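Side-chain contacts in phosphoheptose isomerase (PDB 5I01), which interconverts sedoheptulose 7-phosphate and D-glycero-D-manno-heptose 7-phosphate, probably with the help of a bound zinc ion, as a homotetramer of the SIS family: residues E30-A35 / I184-D189; E132-A137 / M142-L147. The protein carries 1 engineered substitution. All coordinates share one frame; numbering follows the deposited sequence.

The two contacts lie on opposite faces of the parallel sheet of this SIS domain, their centres about 17 Å apart. Interaction 2 is nested along the chain within the long loop that interaction 1 closes: helix 29-44 comes first, then helix 128-139 and strand 143-149, and finally helix 173-193. Strand 143-149 connects them. Val144 faces helix 128-139 in interaction 2, while Ile145 and Leu147 face the helices of interaction 1, with Ile145 CD1 3.4 Å from Ala35 O and Leu147 CD2 4.1 Å from Ile184 CG1. Packing is thus continuous through the sheet, from helix 128-139 to the helix carrying the zinc ligand His185.

Interaction 1: E30-A35 / I184-D189; sequences EPTVQA and IHAMCD. With ZN (zinc ion), chain E.
Thr32 and Ala35, one turn apart on helix 29-44, receive Met187 from helix 173-193, and nearly all of this contact is apolar. The methyl CG2 of Thr32 meets Met187 CG at 3.8 Å, the two side chains crossing at about a right angle. Further along the thioether, Met187 SD rests on Ala35 CB at 3.7 Å. The methionine runs extended through chi2 and then bends about the CG-SD bond (chi3 -67°), which turns the terminal CE off the line of the chain. A looser touch joins Thr32 CG2 to Ala186 CB, 4.3 Å apart. The short helix segments pass 9.5 Å apart between axes at a crossing angle of -51°, with Met187 filling the gap between them.

The hydroxyl of Thr32 turns back toward the start of its helix, where OG1 hydrogen-bonds to the carbonyl oxygen of Leu28, in the short link before helix 29-44. With chi1 at -57°, CG2 stands anti to the backbone N and faces Met187. No hydrogen bond links the two segments.

Metal binding belongs to another side of helix 173-193. His185 NE2 holds the zinc ion at 2.2 Å, alongside His63 and Glu67 of the same chain and Gln177 of a second subunit. The other ring nitrogen, ND1, is hydrogen-bonded to Glu178 of that subunit, which should fix the rotation of the imidazole. Asp189, a turn further on, makes a salt bridge to Arg9 of the second subunit.

The sides of helix 173-193 have different work: Met187, with a lighter touch from Ala186, packs on helix 29-44, whereas His185 and Asp189 reach the metal and the second subunit. The apolar seam can seat the helix without drawing on any of the polar groups that build the intersubunit zinc site.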
ATOM      1  N   GLU A  30       8.161  18.462  26.992  1.00 46.18           N
ATOM      2  CA  GLU A  30       7.328  19.674  26.755  1.00 49.38           C
ATOM      3  C   GLU A  30       6.853  19.807  25.286  1.00 45.95           C
ATOM      4  O   GLU A  30       5.664  20.050  25.056  1.00 47.04           O
ATOM      5  CB  GLU A  30       8.018  20.990  27.220  1.00 53.53           C
ATOM      6  CG  GLU A  30       8.362  21.090  28.709  1.00 58.83           C
ATOM      7  CD  GLU A  30       7.157  21.287  29.635  1.00 64.90           C
ATOM      8  OE1 GLU A  30       6.003  21.392  29.149  1.00 67.30           O
ATOM      9  OE2 GLU A  30       7.370  21.335  30.874  1.00 66.53           O
ATOM     10  N   PRO A  31       7.766  19.639  24.297  1.00 41.91           N
ATOM     11  CA  PRO A  31       7.341  19.688  22.887  1.00 39.14           C
ATOM     12  C   PRO A  31       6.308  18.622  22.501  1.00 35.68           C
ATOM     13  O   PRO A  31       5.330  18.953  21.834  1.00 34.92           O
ATOM     14  CB  PRO A  31       8.652  19.474  22.118  1.00 40.34           C
ATOM     15  CG  PRO A  31       9.718  19.908  23.050  1.00 40.85           C
ATOM     16  CD  PRO A  31       9.231  19.482  24.400  1.00 41.54           C
ATOM     17  N   THR A  32       6.524  17.370  22.915  1.00 33.22           N
ATOM     18  CA  THR A  32       5.546  16.283  22.695  1.00 33.05           C
ATOM     19  C   THR A  32       4.146  16.658  23.218  1.00 32.72           C
ATOM     20  O   THR A  32       3.144  16.387  22.545  1.00 31.36           O
ATOM     21  CB  THR A  32       6.006  14.917  23.296  1.00 31.71           C
ATOM     22  OG1 THR A  32       7.272  14.560  22.750  1.00 31.57           O
ATOM     23  CG2 THR A  32       5.040  13.795  22.966  1.00 30.82           C
ATOM     24  N   VAL A  33       4.080  17.296  24.387  1.00 33.09           N
ATOM     25  CA  VAL A  33       2.799  17.780  24.915  1.00 34.57           C
ATOM     26  C   VAL A  33       2.218  18.858  23.979  1.00 36.11           C
ATOM     27  O   VAL A  33       1.040  18.798  23.635  1.00 37.58           O
ATOM     28  CB  VAL A  33       2.910  18.288  26.376  1.00 34.75           C
ATOM     29  CG1 VAL A  33       1.599  18.906  26.847  1.00 34.09           C
ATOM     30  CG2 VAL A  33       3.289  17.145  27.315  1.00 35.26           C
ATOM     31  N   GLN A  34       3.041  19.811  23.549  1.00 38.33           N
ATOM     32  CA  GLN A  34       2.595  20.861  22.615  1.00 41.86           C
ATOM     33  C   GLN A  34       2.046  20.273  21.309  1.00 40.77           C
ATOM     34  O   GLN A  34       1.051  20.775  20.783  1.00 42.46           O
ATOM     35  CB  GLN A  34       3.730  21.836  22.257  1.00 45.47           C
ATOM     36  CG  GLN A  34       4.265  22.724  23.368  1.00 49.31           C
ATOM     37  CD  GLN A  34       5.470  23.535  22.890  1.00 55.98           C
ATOM     38  OE1 GLN A  34       5.386  24.246  21.880  1.00 57.79           O
ATOM     39  NE2 GLN A  34       6.604  23.417  23.598  1.00 56.73           N
ATOM     40  N   ALA A  35       2.709  19.235  20.789  1.00 38.46           N
ATOM     41  CA  ALA A  35       2.291  18.558  19.553  1.00 38.10           C
ATOM     42  C   ALA A  35       0.945  17.848  19.698  1.00 40.00           C
ATOM     43  O   ALA A  35       0.096  17.912  18.799  1.00 42.02           O
ATOM     44  CB  ALA A  35       3.350  17.566  19.107  1.00 37.37           C
ATOM     45  N   ILE A 184       5.296   9.105  18.803  1.00 32.71           N
ATOM     46  CA  ILE A 184       3.958   8.867  18.253  1.00 32.67           C
ATOM     47  C   ILE A 184       3.032   8.210  19.268  1.00 33.10           C
ATOM     48  O   ILE A 184       1.898   8.645  19.435  1.00 34.30           O
ATOM     49  CB  ILE A 184       4.035   8.032  16.951  1.00 31.91           C
ATOM     50  CG1 ILE A 184       4.494   8.950  15.810  1.00 32.41           C
ATOM     51  CG2 ILE A 184       2.701   7.358  16.621  1.00 32.03           C
ATOM     52  CD1 ILE A 184       4.918   8.239  14.546  1.00 32.34           C
ATOM     53  N   HIS A 185       3.521   7.160  19.923  1.00 34.52           N
ATOM     54  CA  HIS A 185       2.747   6.431  20.931  1.00 34.23           C
ATOM     55  C   HIS A 185       2.346   7.307  22.101  1.00 33.66           C
ATOM     56  O   HIS A 185       1.215   7.232  22.563  1.00 33.87           O
ATOM     57  CB  HIS A 185       3.510   5.196  21.426  1.00 34.09           C
ATOM     58  CG  HIS A 185       3.455   4.047  20.473  1.00 37.18           C
ATOM     59  ND1 HIS A 185       4.427   3.072  20.417  1.00 37.44           N
ATOM     60  CD2 HIS A 185       2.541   3.722  19.526  1.00 39.15           C
ATOM     61  CE1 HIS A 185       4.104   2.187  19.488  1.00 39.69           C
ATOM     62  NE2 HIS A 185       2.965   2.560  18.931  1.00 41.47           N
ATOM     63  N   ALA A 186       3.282   8.127  22.570  1.00 33.66           N
ATOM     64  CA  ALA A 186       3.030   9.072  23.653  1.00 33.59           C
ATOM     65  C   ALA A 186       1.995  10.141  23.264  1.00 34.23           C
ATOM     66  O   ALA A 186       1.189  10.538  24.101  1.00 35.42           O
ATOM     67  CB  ALA A 186       4.334   9.725  24.088  1.00 33.20           C
ATOM     68  N   MET A 187       2.027  10.588  22.004  1.00 34.97           N
ATOM     69  CA  MET A 187       1.046  11.546  21.468  1.00 35.11           C
ATOM     70  C   MET A 187      -0.364  10.937  21.365  1.00 33.64           C
ATOM     71  O   MET A 187      -1.340  11.560  21.797  1.00 32.04           O
ATOM     72  CB  MET A 187       1.480  12.085  20.088  1.00 36.39           C
ATOM     73  CG  MET A 187       2.593  13.124  20.131  1.00 38.66           C
ATOM     74  SD  MET A 187       2.972  13.945  18.550  1.00 43.31           S
ATOM     75  CE  MET A 187       3.651  12.635  17.531  1.00 44.18           C
ATOM     76  N   CYS A 188      -0.463   9.736  20.791  1.00 32.72           N
ATOM     77  CA  CYS A 188      -1.745   9.008  20.699  1.00 34.43           C
ATOM     78  C   CYS A 188      -2.387   8.732  22.054  1.00 34.21           C
ATOM     79  O   CYS A 188      -3.602   8.803  22.179  1.00 34.10           O
ATOM     80  CB  CYS A 188      -1.577   7.664  19.985  1.00 34.96           C
ATOM     81  SG  CYS A 188      -1.046   7.817  18.276  1.00 38.22           S
ATOM     82  N   ASP A 189      -1.576   8.385  23.050  1.00 34.27           N
ATOM     83  CA  ASP A 189      -2.079   8.170  24.401  1.00 36.33           C
ATOM     84  C   ASP A 189      -2.548   9.477  25.060  1.00 37.57           C
ATOM     85  O   ASP A 189      -3.526   9.460  25.809  1.00 40.53           O
ATOM     86  CB  ASP A 189      -1.042   7.454  25.275  1.00 36.18           C
ATOM     87  CG  ASP A 189      -1.628   6.947  26.591  1.00 35.97           C
ATOM     88  OD1 ASP A 189      -2.614   6.175  26.572  1.00 35.49           O
ATOM     89  OD2 ASP A 189      -1.071   7.309  27.650  1.00 36.04           O
TER
HETATM   90 ZN    ZN E 301       1.595   1.217  17.826  1.00 58.72          ZN

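Interaction 2: E132-A137 / M142-L147; sequences EAVKAA and MHVIAL
The flat groups that meet are peptides: the Ala137 carbonyl, near the end of helix 128-139, accepts a hydrogen bond from Met142 N at the entrance to strand 143-149. The N to O distance is 2.9 Å and the N-H...O angle 160°. Seen from the acceptor, the nitrogen stands somewhat off the plane of the carbonyl, tilted by 24°. Met142 also brings its side chain past the same oxygen, CB lying 3.4 Å from Ala137 O, then runs on extended alongside the alanine, where SD comes to 4.0 Å from Ala137 CA. The bend at chi3 (63°) turns the terminal methyl beyond this sulfur.

Around the bond the contact is wholly apolar. Ala137 CB touches two partners, Met142 CB at 4.1 Å and Val144 CG2 at 4.0 Å, in directions roughly at right angles. One turn earlier on the helix, Val134 CG2 faces the other methyl of Val144, CG1, at 4.2 Å. Val144 thus spreads its two branches over two successive helical turns, one methyl to each. Leu118 of the neighbouring strand also touches Ala137, and Val108 of helix 105-111 touches Met142.

This is the second half of a beta-alpha-beta crossover, in which strand 117-122 leads through helix 128-139 into the parallel strand 143-149. The Met142 N to Ala137 O bond ties the end of the helix to the start of the strand across the short return, and methyl groups in van der Waals contact then lay the helix on the sheet. The bond is consistent with burying the junction without leaving this carbonyl oxygen without a hydrogen bond.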
ATOM      1  N   GLU A 132       8.853  20.115   0.583  1.00 36.38           N
ATOM      2  CA  GLU A 132       7.807  20.619  -0.322  1.00 38.24           C
ATOM      3  C   GLU A 132       6.401  20.478   0.291  1.00 37.50           C
ATOM      4  O   GLU A 132       5.544  21.350   0.084  1.00 36.07           O
ATOM      5  CB  GLU A 132       7.886  19.955  -1.711  1.00 41.22           C
ATOM      6  CG  GLU A 132       8.915  20.580  -2.651  1.00 43.71           C
ATOM      7  CD  GLU A 132       8.429  21.882  -3.301  1.00 48.36           C
ATOM      8  OE1 GLU A 132       7.420  21.860  -4.054  1.00 53.54           O
ATOM      9  OE2 GLU A 132       9.060  22.939  -3.077  1.00 48.15           O
ATOM     10  N   ALA A 133       6.179  19.399   1.052  1.00 36.36           N
ATOM     11  CA  ALA A 133       4.919  19.206   1.795  1.00 36.27           C
ATOM     12  C   ALA A 133       4.676  20.277   2.868  1.00 36.68           C
ATOM     13  O   ALA A 133       3.543  20.708   3.057  1.00 35.36           O
ATOM     14  CB  ALA A 133       4.868  17.820   2.422  1.00 36.24           C
ATOM     15  N   VAL A 134       5.737  20.686   3.569  1.00 37.89           N
ATOM     16  CA  VAL A 134       5.665  21.770   4.563  1.00 38.07           C
ATOM     17  C   VAL A 134       5.231  23.100   3.915  1.00 39.24           C
ATOM     18  O   VAL A 134       4.358  23.809   4.446  1.00 37.66           O
ATOM     19  CB  VAL A 134       7.007  21.930   5.322  1.00 38.86           C
ATOM     20  CG1 VAL A 134       7.024  23.191   6.184  1.00 38.90           C
ATOM     21  CG2 VAL A 134       7.269  20.705   6.192  1.00 39.47           C
ATOM     22  N   LYS A 135       5.831  23.432   2.771  1.00 40.32           N
ATOM     23  CA  LYS A 135       5.405  24.612   2.009  1.00 40.25           C
ATOM     24  C   LYS A 135       3.905  24.571   1.717  1.00 37.85           C
ATOM     25  O   LYS A 135       3.180  25.509   2.064  1.00 39.58           O
ATOM     26  CB  LYS A 135       6.209  24.767   0.711  1.00 41.97           C
ATOM     27  CG  LYS A 135       7.592  25.361   0.933  1.00 45.65           C
ATOM     28  CD  LYS A 135       8.520  25.118  -0.251  1.00 49.01           C
ATOM     29  CE  LYS A 135       9.936  25.610   0.019  1.00 49.75           C
ATOM     30  NZ  LYS A 135      10.926  24.884  -0.817  1.00 50.21           N
ATOM     31  N   ALA A 136       3.439  23.475   1.124  1.00 34.83           N
ATOM     32  CA  ALA A 136       2.025  23.342   0.763  1.00 33.29           C
ATOM     33  C   ALA A 136       1.098  23.459   1.964  1.00 32.31           C
ATOM     34  O   ALA A 136       0.029  24.055   1.854  1.00 33.46           O
ATOM     35  CB  ALA A 136       1.778  22.032   0.048  1.00 33.10           C
ATOM     36  N   ALA A 137       1.512  22.884   3.096  1.00 31.21           N
ATOM     37  CA  ALA A 137       0.773  22.998   4.347  1.00 30.88           C
ATOM     38  C   ALA A 137       0.719  24.453   4.830  1.00 32.47           C
ATOM     39  O   ALA A 137      -0.332  24.921   5.301  1.00 31.41           O
ATOM     40  CB  ALA A 137       1.394  22.113   5.413  1.00 30.96           C
ATOM     41  N   MET A 142      -2.317  25.441   7.337  1.00 37.06           N
ATOM     42  CA  MET A 142      -2.270  24.279   8.219  1.00 37.61           C
ATOM     43  C   MET A 142      -1.060  24.428   9.135  1.00 37.91           C
ATOM     44  O   MET A 142      -0.047  25.006   8.742  1.00 39.16           O
ATOM     45  CB  MET A 142      -2.093  22.987   7.414  1.00 37.67           C
ATOM     46  CG  MET A 142      -3.222  22.616   6.470  1.00 36.89           C
ATOM     47  SD  MET A 142      -2.725  21.311   5.306  1.00 35.08           S
ATOM     48  CE  MET A 142      -2.372  19.945   6.393  1.00 35.20           C
ATOM     49  N   HIS A 143      -1.156  23.875  10.340  1.00 39.25           N
ATOM     50  CA  HIS A 143      -0.030  23.850  11.278  1.00 39.14           C
ATOM     51  C   HIS A 143       0.786  22.585  11.038  1.00 38.86           C
ATOM     52  O   HIS A 143       0.267  21.607  10.506  1.00 38.73           O
ATOM     53  CB  HIS A 143      -0.532  23.921  12.712  1.00 40.76           C
ATOM     54  CG  HIS A 143      -1.529  25.014  12.940  1.00 44.01           C
ATOM     55  ND1 HIS A 143      -1.271  26.331  12.629  1.00 46.39           N
ATOM     56  CD2 HIS A 143      -2.791  24.985  13.429  1.00 47.13           C
ATOM     57  CE1 HIS A 143      -2.328  27.068  12.923  1.00 48.65           C
ATOM     58  NE2 HIS A 143      -3.264  26.276  13.414  1.00 48.09           N
ATOM     59  N   VAL A 144       2.061  22.610  11.416  1.00 37.58           N
ATOM     60  CA  VAL A 144       2.986  21.513  11.106  1.00 37.44           C
ATOM     61  C   VAL A 144       3.590  20.949  12.388  1.00 37.03           C
ATOM     62  O   VAL A 144       3.885  21.698  13.318  1.00 40.46           O
ATOM     63  CB  VAL A 144       4.088  21.960  10.109  1.00 37.57           C
ATOM     64  CG1 VAL A 144       5.087  20.844   9.812  1.00 37.49           C
ATOM     65  CG2 VAL A 144       3.446  22.405   8.808  1.00 38.72           C
ATOM     66  N   ILE A 145       3.728  19.622  12.438  1.00 34.93           N
ATOM     67  CA  ILE A 145       4.480  18.943  13.489  1.00 33.18           C
ATOM     68  C   ILE A 145       5.573  18.153  12.789  1.00 33.06           C
ATOM     69  O   ILE A 145       5.292  17.198  12.064  1.00 32.92           O
ATOM     70  CB  ILE A 145       3.595  18.008  14.341  1.00 33.59           C
ATOM     71  CG1 ILE A 145       2.524  18.818  15.072  1.00 32.73           C
ATOM     72  CG2 ILE A 145       4.435  17.211  15.349  1.00 34.00           C
ATOM     73  CD1 ILE A 145       1.394  17.984  15.636  1.00 32.75           C
ATOM     74  N   ALA A 146       6.817  18.568  12.993  1.00 32.51           N
ATOM     75  CA  ALA A 146       7.954  17.935  12.352  1.00 32.02           C
ATOM     76  C   ALA A 146       8.572  16.929  13.310  1.00 31.89           C
ATOM     77  O   ALA A 146       8.882  17.277  14.451  1.00 30.53           O
ATOM     78  CB  ALA A 146       8.980  18.984  11.955  1.00 32.14           C
ATOM     79  N   LEU A 147       8.728  15.686  12.847  1.00 31.02           N
ATOM     80  CA  LEU A 147       9.518  14.687  13.546  1.00 30.22           C
ATOM     81  C   LEU A 147      10.840  14.566  12.798  1.00 29.42           C
ATOM     82  O   LEU A 147      10.883  13.985  11.709  1.00 28.49           O
ATOM     83  CB  LEU A 147       8.777  13.344  13.621  1.00 31.27           C
ATOM     84  CG  LEU A 147       7.732  13.253  14.746  1.00 31.91           C
ATOM     85  CD1 LEU A 147       6.589  14.230  14.495  1.00 34.32           C
ATOM     86  CD2 LEU A 147       7.177  11.853  14.901  1.00 31.69           C
TER